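Local coordinates for extracellular solute-binding protein, family 1 (Bifidobacterium longum subsp. infantis, PDB 6FTH) that probably binds human milk oligosaccharides outside the cell and delivers them to an ABC transporter as its solute-binding protein, at residues D195-I201 with K291-F296; A269-T273 with A479-S483; Q283-T289 with A302-L307. One frame throughout, in Å; residues are numbered along the deposited sequence.

Contact 1 of 3, residues D195-I201 with K291-F296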
loop_
_atom_site.group_PDB
_atom_site.type_symbol
_atom_site.label_atom_id
_atom_site.label_comp_id
_atom_site.label_asym_id
_atom_site.label_seq_id
_atom_site.Cartn_x
_atom_site.Cartn_y
_atom_site.Cartn_z
ATOM N N ASP A 195 30.410 -2.295 11.669
ATOM C CA ASP A 195 29.662 -2.050 10.446
ATOM C C ASP A 195 28.167 -2.227 10.642
ATOM O O ASP A 195 27.406 -1.897 9.732
ATOM C CB ASP A 195 30.134 -2.982 9.312
ATOM C CG ASP A 195 29.943 -4.470 9.625
ATOM O OD1 ASP A 195 29.967 -4.862 10.798
ATOM O OD2 ASP A 195 29.783 -5.263 8.671
ATOM N N GLU A 196 27.758 -2.751 11.793
ATOM C CA GLU A 196 26.346 -2.950 12.074
ATOM C C GLU A 196 25.624 -1.617 12.079
ATOM O O GLU A 196 26.036 -0.666 12.750
ATOM C CB GLU A 196 26.181 -3.605 13.439
ATOM C CG GLU A 196 26.445 -5.106 13.487
ATOM C CD GLU A 196 27.931 -5.486 13.547
ATOM O OE1 GLU A 196 28.801 -4.601 13.660
ATOM O OE2 GLU A 196 28.203 -6.704 13.472
ATOM N N ILE A 197 24.515 -1.570 11.349
ATOM C CA ILE A 197 23.551 -0.478 11.429
ATOM C C ILE A 197 22.444 -0.963 12.355
ATOM O O ILE A 197 21.637 -1.808 11.943
ATOM C CB ILE A 197 22.992 -0.154 10.038
ATOM C CG1 ILE A 197 24.114 0.267 9.080
ATOM C CG2 ILE A 197 21.948 0.961 10.148
ATOM C CD1 ILE A 197 23.705 0.353 7.597
ATOM N N PRO A 198 22.384 -0.509 13.612
ATOM C CA PRO A 198 21.417 -1.114 14.531
ATOM C C PRO A 198 19.989 -1.024 14.032
ATOM O O PRO A 198 19.285 -2.036 14.019
ATOM C CB PRO A 198 21.669 -0.357 15.833
ATOM C CG PRO A 198 23.117 0.035 15.730
ATOM C CD PRO A 198 23.286 0.418 14.321
ATOM N N MET A 199 19.555 0.165 13.638
ATOM C CA MET A 199 18.239 0.381 13.055
ATOM C C MET A 199 18.414 1.299 11.850
ATOM O O MET A 199 19.132 2.301 11.941
ATOM C CB MET A 199 17.303 1.022 14.086
ATOM C CG MET A 199 15.927 1.297 13.549
ATOM S SD MET A 199 14.785 1.737 14.886
ATOM C CE MET A 199 13.196 1.802 13.995
ATOM N N ASN A 200 17.778 0.946 10.731
ATOM C CA ASN A 200 17.787 1.751 9.524
ATOM C C ASN A 200 16.372 2.202 9.196
ATOM O O ASN A 200 15.433 1.398 9.234
ATOM C CB ASN A 200 18.388 0.996 8.348
ATOM C CG ASN A 200 19.147 1.915 7.416
ATOM O OD1 ASN A 200 19.133 3.132 7.577
ATOM N ND2 ASN A 200 19.769 1.343 6.413
ATOM N N ILE A 201 16.226 3.492 8.890
ATOM C CA ILE A 201 14.938 4.072 8.548
ATOM C C ILE A 201 15.073 4.825 7.230
ATOM O O ILE A 201 16.148 5.327 6.881
ATOM C CB ILE A 201 14.400 5.001 9.671
ATOM C CG1 ILE A 201 15.421 6.083 10.047
ATOM C CG2 ILE A 201 14.005 4.190 10.903
ATOM C CD1 ILE A 201 14.838 7.226 10.896
ATOM N N LYS A 291 23.920 -6.680 7.790
ATOM C CA LYS A 291 24.355 -5.364 8.246
ATOM C C LYS A 291 23.377 -4.664 9.172
ATOM O O LYS A 291 23.817 -3.909 10.040
ATOM C CB LYS A 291 24.611 -4.433 7.055
ATOM C CG LYS A 291 25.639 -4.947 6.068
ATOM C CD LYS A 291 27.061 -4.794 6.587
ATOM C CE LYS A 291 28.047 -5.254 5.528
ATOM N NZ LYS A 291 29.471 -5.072 5.960
ATOM N N THR A 292 22.070 -4.888 9.027
ATOM C CA THR A 292 21.069 -4.088 9.731
ATOM C C THR A 292 20.338 -4.901 10.793
ATOM O O THR A 292 19.910 -6.031 10.552
ATOM C CB THR A 292 20.081 -3.544 8.717
ATOM O OG1 THR A 292 20.778 -2.748 7.749
ATOM C CG2 THR A 292 19.015 -2.676 9.400
ATOM N N GLY A 293 20.164 -4.301 11.973
ATOM C CA GLY A 293 19.514 -4.976 13.073
ATOM C C GLY A 293 17.993 -4.918 12.997
ATOM O O GLY A 293 17.325 -5.947 13.173
ATOM N N VAL A 294 17.458 -3.731 12.701
ATOM C CA VAL A 294 16.018 -3.465 12.722
ATOM C C VAL A 294 15.664 -2.598 11.516
ATOM O O VAL A 294 16.352 -1.616 11.228
ATOM C CB VAL A 294 15.609 -2.758 14.035
ATOM C CG1 VAL A 294 14.139 -2.285 13.956
ATOM C CG2 VAL A 294 15.824 -3.665 15.243
ATOM N N SER A 295 14.588 -2.946 10.820
ATOM C CA SER A 295 14.111 -2.123 9.715
ATOM C C SER A 295 12.626 -2.383 9.503
ATOM O O SER A 295 12.064 -3.348 10.025
ATOM C CB SER A 295 14.903 -2.354 8.425
ATOM O OG SER A 295 14.656 -3.643 7.924
ATOM N N PHE A 296 11.992 -1.502 8.737
ATOM C CA PHE A 296 10.596 -1.681 8.355
ATOM C C PHE A 296 10.508 -2.139 6.911
ATOM O O PHE A 296 11.291 -1.695 6.063
ATOM C CB PHE A 296 9.810 -0.378 8.542
ATOM C CG PHE A 296 9.769 0.115 9.956
ATOM C CD1 PHE A 296 8.981 -0.508 10.902
ATOM C CD2 PHE A 296 10.504 1.222 10.340
ATOM C CE1 PHE A 296 8.947 -0.033 12.209
ATOM C CE2 PHE A 296 10.479 1.699 11.630
ATOM C CZ PHE A 296 9.692 1.094 12.564
HETATM O O HOH W 1 13.294 0.823 7.642
#
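Met-199 and Val-294 stand side by side on one face of a parallel strand pair, where the methionine CG packs 4.0 Å from CG1 of the valine. With CG anti to the backbone N (chi1 179°) and its chain extended beyond, Met-199 slides along the sheet past Val-294 until its CE methyl meets the Phe-296 ring obliquely, 3.6 Å from CE2. Ile-201 adds its CG2 branch at that ring's edge, and Leu-180 of helix 173-185 rests on both Met-199 and Val-294. On the other face Ile-197 and Thr-292 are paired, and Thr-292 CG2 packs against Asn-200 CB.

Between the two bridges both chains turn a corner at the same level, Pro-198 opposite Gly-293. The proline ring bulges away from the partner strand toward Leu-180 and Lys-184, while its carbonyl bulges inward: Pro-198 O lies 3.1 Å from Gly-293 CA, in a hollow left by the missing side chain, and accepts a weak bond from Val-294 N. Regular parallel bonding brackets this kink. Ile-197 N reaches Lys-291 O, Gly-293 N reaches Ile-197 O, and Asn-200 N meets Val-294 O at 3.0 Å. Further on, a water donates to Asn-200 O and accepts from Phe-296 N, so it spans the strands as they part.

At the other end Lys-291, bent at chi2 (-76°) and straight beyond it, crosses Asp-195 at about a right angle and places NZ 2.7 Å from OD2, on the anti lone pair. Asn-189 and Asn-191 also donate to this oxygen. Backbone bonds and apolar cover thus join edge strand 197-199 to the sheet, and a salt bridge ties down the loop leading into it; the lysine and two asparagine amides would be expected to stabilise negative charge on OD2, although Glu-196 OE1 lies close to OD1.

Contact 2 of 3, residues A269-T273 with A479-S483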
loop_
_atom_site.group_PDB
_atom_site.type_symbol
_atom_site.label_atom_id
_atom_site.label_comp_id
_atom_site.label_asym_id
_atom_site.label_seq_id
_atom_site.Cartn_x
_atom_site.Cartn_y
_atom_site.Cartn_z
ATOM N N ALA A 269 23.588 8.616 10.542
ATOM C CA ALA A 269 23.487 10.067 10.655
ATOM C C ALA A 269 22.935 10.704 9.385
ATOM O O ALA A 269 22.294 11.754 9.458
ATOM C CB ALA A 269 24.860 10.658 10.986
ATOM N N ASP A 270 23.150 10.091 8.218
ATOM C CA ASP A 270 22.656 10.635 6.958
ATOM C C ASP A 270 21.350 9.988 6.505
ATOM O O ASP A 270 21.026 10.012 5.313
ATOM C CB ASP A 270 23.733 10.538 5.871
ATOM C CG ASP A 270 24.126 9.123 5.545
ATOM O OD1 ASP A 270 23.853 8.219 6.351
ATOM O OD2 ASP A 270 24.743 8.916 4.468
ATOM N N TRP A 271 20.580 9.430 7.444
ATOM C CA TRP A 271 19.329 8.756 7.080
ATOM C C TRP A 271 18.418 9.668 6.263
ATOM O O TRP A 271 17.686 9.196 5.388
ATOM C CB TRP A 271 18.583 8.316 8.355
ATOM C CG TRP A 271 18.034 9.491 9.064
ATOM C CD1 TRP A 271 18.701 10.312 9.915
ATOM C CD2 TRP A 271 16.711 10.036 8.934
ATOM N NE1 TRP A 271 17.890 11.346 10.317
ATOM C CE2 TRP A 271 16.661 11.197 9.728
ATOM C CE3 TRP A 271 15.575 9.664 8.210
ATOM C CZ2 TRP A 271 15.509 11.982 9.828
ATOM C CZ3 TRP A 271 14.427 10.452 8.318
ATOM C CH2 TRP A 271 14.410 11.583 9.106
ATOM N N ALA A 272 18.448 10.975 6.531
ATOM C CA ALA A 272 17.480 11.888 5.934
ATOM C C ALA A 272 17.745 12.182 4.466
ATOM O O ALA A 272 16.853 12.712 3.788
ATOM C CB ALA A 272 17.463 13.214 6.705
ATOM N N THR A 273 18.935 11.863 3.958
ATOM C CA THR A 273 19.276 12.139 2.570
ATOM C C THR A 273 19.509 10.889 1.742
ATOM O O THR A 273 19.651 11.000 0.517
ATOM C CB THR A 273 20.509 13.061 2.474
ATOM O OG1 THR A 273 21.598 12.531 3.243
ATOM C CG2 THR A 273 20.166 14.459 2.971
ATOM N N ALA A 479 12.351 16.149 9.909
ATOM C CA ALA A 479 13.692 15.644 9.624
ATOM C C ALA A 479 14.732 16.391 10.447
ATOM O O ALA A 479 15.652 15.781 11.009
ATOM C CB ALA A 479 13.996 15.766 8.133
ATOM N N THR A 480 14.596 17.714 10.545
ATOM C CA THR A 480 15.560 18.505 11.313
ATOM C C THR A 480 15.544 18.114 12.784
ATOM O O THR A 480 16.595 17.913 13.403
ATOM C CB THR A 480 15.251 19.997 11.134
ATOM O OG1 THR A 480 15.427 20.335 9.750
ATOM C CG2 THR A 480 16.161 20.849 12.015
ATOM N N TRP A 481 14.348 17.971 13.366
ATOM C CA TRP A 481 14.252 17.637 14.775
ATOM C C TRP A 481 14.769 16.230 15.057
ATOM O O TRP A 481 15.341 15.980 16.126
ATOM C CB TRP A 481 12.798 17.718 15.223
ATOM C CG TRP A 481 12.240 19.096 15.307
ATOM C CD1 TRP A 481 12.924 20.261 15.517
ATOM C CD2 TRP A 481 10.858 19.451 15.192
ATOM N NE1 TRP A 481 12.040 21.323 15.552
ATOM C CE2 TRP A 481 10.767 20.847 15.355
ATOM C CE3 TRP A 481 9.684 18.716 14.980
ATOM C CZ2 TRP A 481 9.550 21.528 15.306
ATOM C CZ3 TRP A 481 8.459 19.401 14.930
ATOM C CH2 TRP A 481 8.408 20.790 15.089
ATOM N N MET A 482 14.554 15.293 14.134
ATOM C CA MET A 482 15.081 13.948 14.325
ATOM C C MET A 482 16.608 13.947 14.295
ATOM O O MET A 482 17.258 13.284 15.120
ATOM C CB MET A 482 14.514 13.026 13.241
ATOM C CG MET A 482 13.043 12.607 13.487
ATOM S SD MET A 482 12.303 11.753 12.093
ATOM C CE MET A 482 13.279 10.218 12.081
ATOM N N SER A 483 17.191 14.698 13.363
ATOM C CA SER A 483 18.642 14.692 13.187
ATOM C C SER A 483 19.340 15.579 14.206
ATOM O O SER A 483 20.366 15.184 14.776
ATOM C CB SER A 483 18.988 15.158 11.784
ATOM O OG SER A 483 18.596 14.196 10.821
HETATM O O HOH W 2 21.437 12.921 11.481
#
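The six-membered ring of Trp-271 takes the CE methyl of Met-482 over one face, 3.9 Å from the ring centroid and 28° off its normal. The methyl lies toward the rim of the indole rather than over its middle, closest to CH2 at 3.5 Å. The sulfur follows obliquely, with SD 4.6 Å from the same centroid, which makes the pair a Met-aromatic contact as well as a CH-pi one. Met-482 achieves this by bending at its last torsion (chi3 67°), which folds CE over the ring; its CB meanwhile packs against Trp-271 CZ2. On the opposite face of the indole sits the CB of Ala-272, the next residue in the loop, so the indole is sandwiched between a methyl of its own segment and one of the helix, which would limit its tilt.

The polar edge of the indole is used too. Trp-271 NE1 donates to Ser-483 OG at 3.0 Å, a bent bond (138° at the hydrogen) whose acceptor lies out of the ring plane. A water donates to Ala-269 O at 2.5 Å and makes a further, weak bond to that same hydroxyl, a loose link between Ala-269 and the helix. One turn back, Ala-479 CB comes up to CH2 of the indole at 4.3 Å.

Residues one helical turn apart or next to each other on helix 457-484 thus grip a single tryptophan from the loop between helices 249-263 and 276-284. Helix 249-263 covers the contact through Ile-262 on Trp-271 and through Ile-255 and Tyr-258 on Met-482, while Ile-201, just past strand 197-199, touches both residues of the ring-methyl pair.

Contact 3 of 3, residues Q283-T289 with A302-L307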
loop_
_atom_site.group_PDB
_atom_site.type_symbol
_atom_site.label_atom_id
_atom_site.label_comp_id
_atom_site.label_asym_id
_atom_site.label_seq_id
_atom_site.Cartn_x
_atom_site.Cartn_y
_atom_site.Cartn_z
ATOM N N GLN A 283 20.251 -3.041 3.773
ATOM C CA GLN A 283 19.704 -4.245 4.385
ATOM C C GLN A 283 20.090 -5.509 3.609
ATOM O O GLN A 283 20.296 -6.570 4.206
ATOM C CB GLN A 283 18.185 -4.126 4.488
ATOM C CG GLN A 283 17.667 -3.365 5.726
ATOM C CD GLN A 283 17.944 -1.891 5.682
ATOM O OE1 GLN A 283 18.993 -1.432 6.146
ATOM N NE2 GLN A 283 17.017 -1.130 5.115
ATOM N N LEU A 284 20.145 -5.430 2.281
ATOM C CA LEU A 284 20.469 -6.616 1.490
ATOM C C LEU A 284 21.947 -6.973 1.591
ATOM O O LEU A 284 22.313 -8.152 1.465
ATOM C CB LEU A 284 20.100 -6.380 0.030
ATOM C CG LEU A 284 18.600 -6.300 -0.243
ATOM C CD1 LEU A 284 18.341 -5.678 -1.605
ATOM C CD2 LEU A 284 17.941 -7.661 -0.154
ATOM N N SER A 285 22.801 -5.974 1.806
ATOM C CA SER A 285 24.227 -6.210 1.974
ATOM C C SER A 285 24.759 -6.999 0.781
ATOM O O SER A 285 24.359 -6.746 -0.360
ATOM C CB SER A 285 24.454 -6.934 3.300
ATOM O OG SER A 285 25.831 -7.062 3.600
ATOM N N ASP A 286 25.639 -7.963 1.025
ATOM C CA ASP A 286 26.170 -8.804 -0.041
ATOM C C ASP A 286 25.497 -10.169 -0.108
ATOM O O ASP A 286 25.978 -11.051 -0.822
ATOM C CB ASP A 286 27.689 -8.965 0.112
ATOM C CG ASP A 286 28.073 -9.676 1.389
ATOM O OD1 ASP A 286 27.166 -9.995 2.189
ATOM O OD2 ASP A 286 29.289 -9.932 1.588
ATOM N N GLY A 287 24.384 -10.361 0.598
ATOM C CA GLY A 287 23.739 -11.653 0.663
ATOM C C GLY A 287 24.353 -12.616 1.656
ATOM O O GLY A 287 23.767 -13.675 1.911
ATOM N N LYS A 288 25.506 -12.275 2.236
ATOM C CA LYS A 288 26.243 -13.171 3.116
ATOM C C LYS A 288 26.424 -12.589 4.507
ATOM O O LYS A 288 26.200 -13.288 5.502
ATOM C CB LYS A 288 27.615 -13.468 2.478
ATOM C CG LYS A 288 28.480 -14.465 3.232
ATOM C CD LYS A 288 29.842 -14.629 2.544
ATOM C CE LYS A 288 30.845 -15.393 3.407
ATOM N NZ LYS A 288 32.168 -15.559 2.717
ATOM N N THR A 289 26.813 -11.317 4.608
ATOM C CA THR A 289 27.020 -10.657 5.894
ATOM C C THR A 289 25.858 -9.698 6.143
ATOM O O THR A 289 25.697 -8.711 5.417
ATOM C CB THR A 289 28.343 -9.894 5.878
ATOM O OG1 THR A 289 29.414 -10.806 5.623
ATOM C CG2 THR A 289 28.594 -9.208 7.216
ATOM N N ALA A 302 11.768 -9.783 0.678
ATOM C CA ALA A 302 11.923 -8.549 -0.076
ATOM C C ALA A 302 12.970 -7.644 0.560
ATOM O O ALA A 302 13.717 -6.960 -0.146
ATOM C CB ALA A 302 10.590 -7.806 -0.163
ATOM N N SER A 303 13.021 -7.606 1.896
ATOM C CA SER A 303 13.954 -6.720 2.591
ATOM C C SER A 303 15.384 -7.262 2.601
ATOM O O SER A 303 16.344 -6.482 2.531
ATOM C CB SER A 303 13.492 -6.506 4.032
ATOM O OG SER A 303 12.445 -5.544 4.066
ATOM N N PHE A 304 15.550 -8.574 2.725
ATOM C CA PHE A 304 16.842 -9.152 3.085
ATOM C C PHE A 304 17.349 -10.237 2.146
ATOM O O PHE A 304 18.498 -10.672 2.322
ATOM C CB PHE A 304 16.787 -9.716 4.512
ATOM C CG PHE A 304 16.309 -8.713 5.538
ATOM C CD1 PHE A 304 17.075 -7.605 5.861
ATOM C CD2 PHE A 304 15.090 -8.890 6.160
ATOM C CE1 PHE A 304 16.614 -6.683 6.801
ATOM C CE2 PHE A 304 14.625 -7.975 7.083
ATOM C CZ PHE A 304 15.382 -6.885 7.406
ATOM N N GLY A 305 16.548 -10.709 1.201
ATOM C CA GLY A 305 17.052 -11.679 0.239
ATOM C C GLY A 305 17.592 -12.924 0.915
ATOM O O GLY A 305 16.967 -13.506 1.805
ATOM N N THR A 306 18.789 -13.353 0.493
ATOM C CA THR A 306 19.335 -14.589 1.044
ATOM C C THR A 306 19.686 -14.486 2.522
ATOM O O THR A 306 19.974 -15.512 3.141
ATOM C CB THR A 306 20.553 -15.039 0.239
ATOM O OG1 THR A 306 21.478 -13.954 0.113
ATOM C CG2 THR A 306 20.131 -15.461 -1.178
ATOM N N LEU A 307 19.646 -13.293 3.112
ATOM C CA LEU A 307 19.837 -13.142 4.549
ATOM C C LEU A 307 18.544 -13.303 5.338
ATOM O O LEU A 307 18.561 -13.170 6.566
ATOM C CB LEU A 307 20.446 -11.770 4.853
ATOM C CG LEU A 307 21.878 -11.523 4.348
ATOM C CD1 LEU A 307 22.238 -10.043 4.430
ATOM C CD2 LEU A 307 22.878 -12.354 5.124
HETATM O O HOH W 3 20.693 -10.225 0.822
#
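Two helix ends meet where Leu-284, the last residue of helix 276-284, lies against Phe-304, the last of helix 300-304. Leu-284 CD2 settles against the C-terminal end of the second helix, 3.3 Å from Ser-303 O and 3.6 Å from Gly-305 N. One residue earlier, Gln-283 brings CB and CG obliquely against the Phe-304 ring, CG 3.6 Å from CE1, while its backbone O sits at the ring edge in plane. Its chain, bent at chi2 (70°), then carries the amide away, and OE1 binds Thr-292. Ser-303 CB covers one face of the phenylalanine, and Tyr-311 stacks on the ring.

Both helices are left in the same way, through a residue of positive phi: Ser-285 in one, Gly-305 in the other. After the first, a type II' beta turn runs from Leu-284 to Gly-287, closed by Gly-287 N to Leu-284 O. An Asx turn overlaps it, with Asp-286 OD1 accepting from Lys-288 N, from above the carboxylate plane, and from Thr-289 N on its syn lone pair, the latter nearly straight at 174°. Together these bonds brace the loop that leads toward strand 292-297, and the carbonyls of Leu-284, Gly-287, Lys-288 and Thr-289 lie round the side chain of Leu-307.

Leu-307 inserts its methyls among these carbonyls. Its CD1 touches Leu-284 O at 3.5 Å and approaches Thr-289 O, and CD2 reaches Lys-288 O, also at 3.5 Å. Beside it Thr-306 OG1 donates to Gly-287 O at 2.9 Å, in the carbonyl plane and on a lone pair, with no side chain on Gly-287 to block the hydroxyl. A water donates to Leu-284 O and to Phe-304 O, 2.7 Å from each, bridging the final carbonyls of the two helices.

Overall arrangement
All three contacts lie together in one lobe, 23 to 24 Å from the chain's centre, consistent with the two-lobed fold of solute-binding proteins. Contact 1 is the middle member. Its centre is 15 Å from that of contact 2, where Ile-201 CD1 packs 3.6 Å from Met-482 CE, and 12 Å from contact 3. There Gln-283 OE1 probably accepts from Thr-292 OG1 at 2.7 Å and from Asn-200 ND2, one oxygen serving both segments of contact 1. Contacts 2 and 3 do not touch; their nearest atoms are about 10 Å apart. Helix 276-284, strand 292-297 and helix 300-304 follow in sequence, so contact 3 closes a local helix-strand-helix unit, whereas contact 2 brings in the distant helix 457-484.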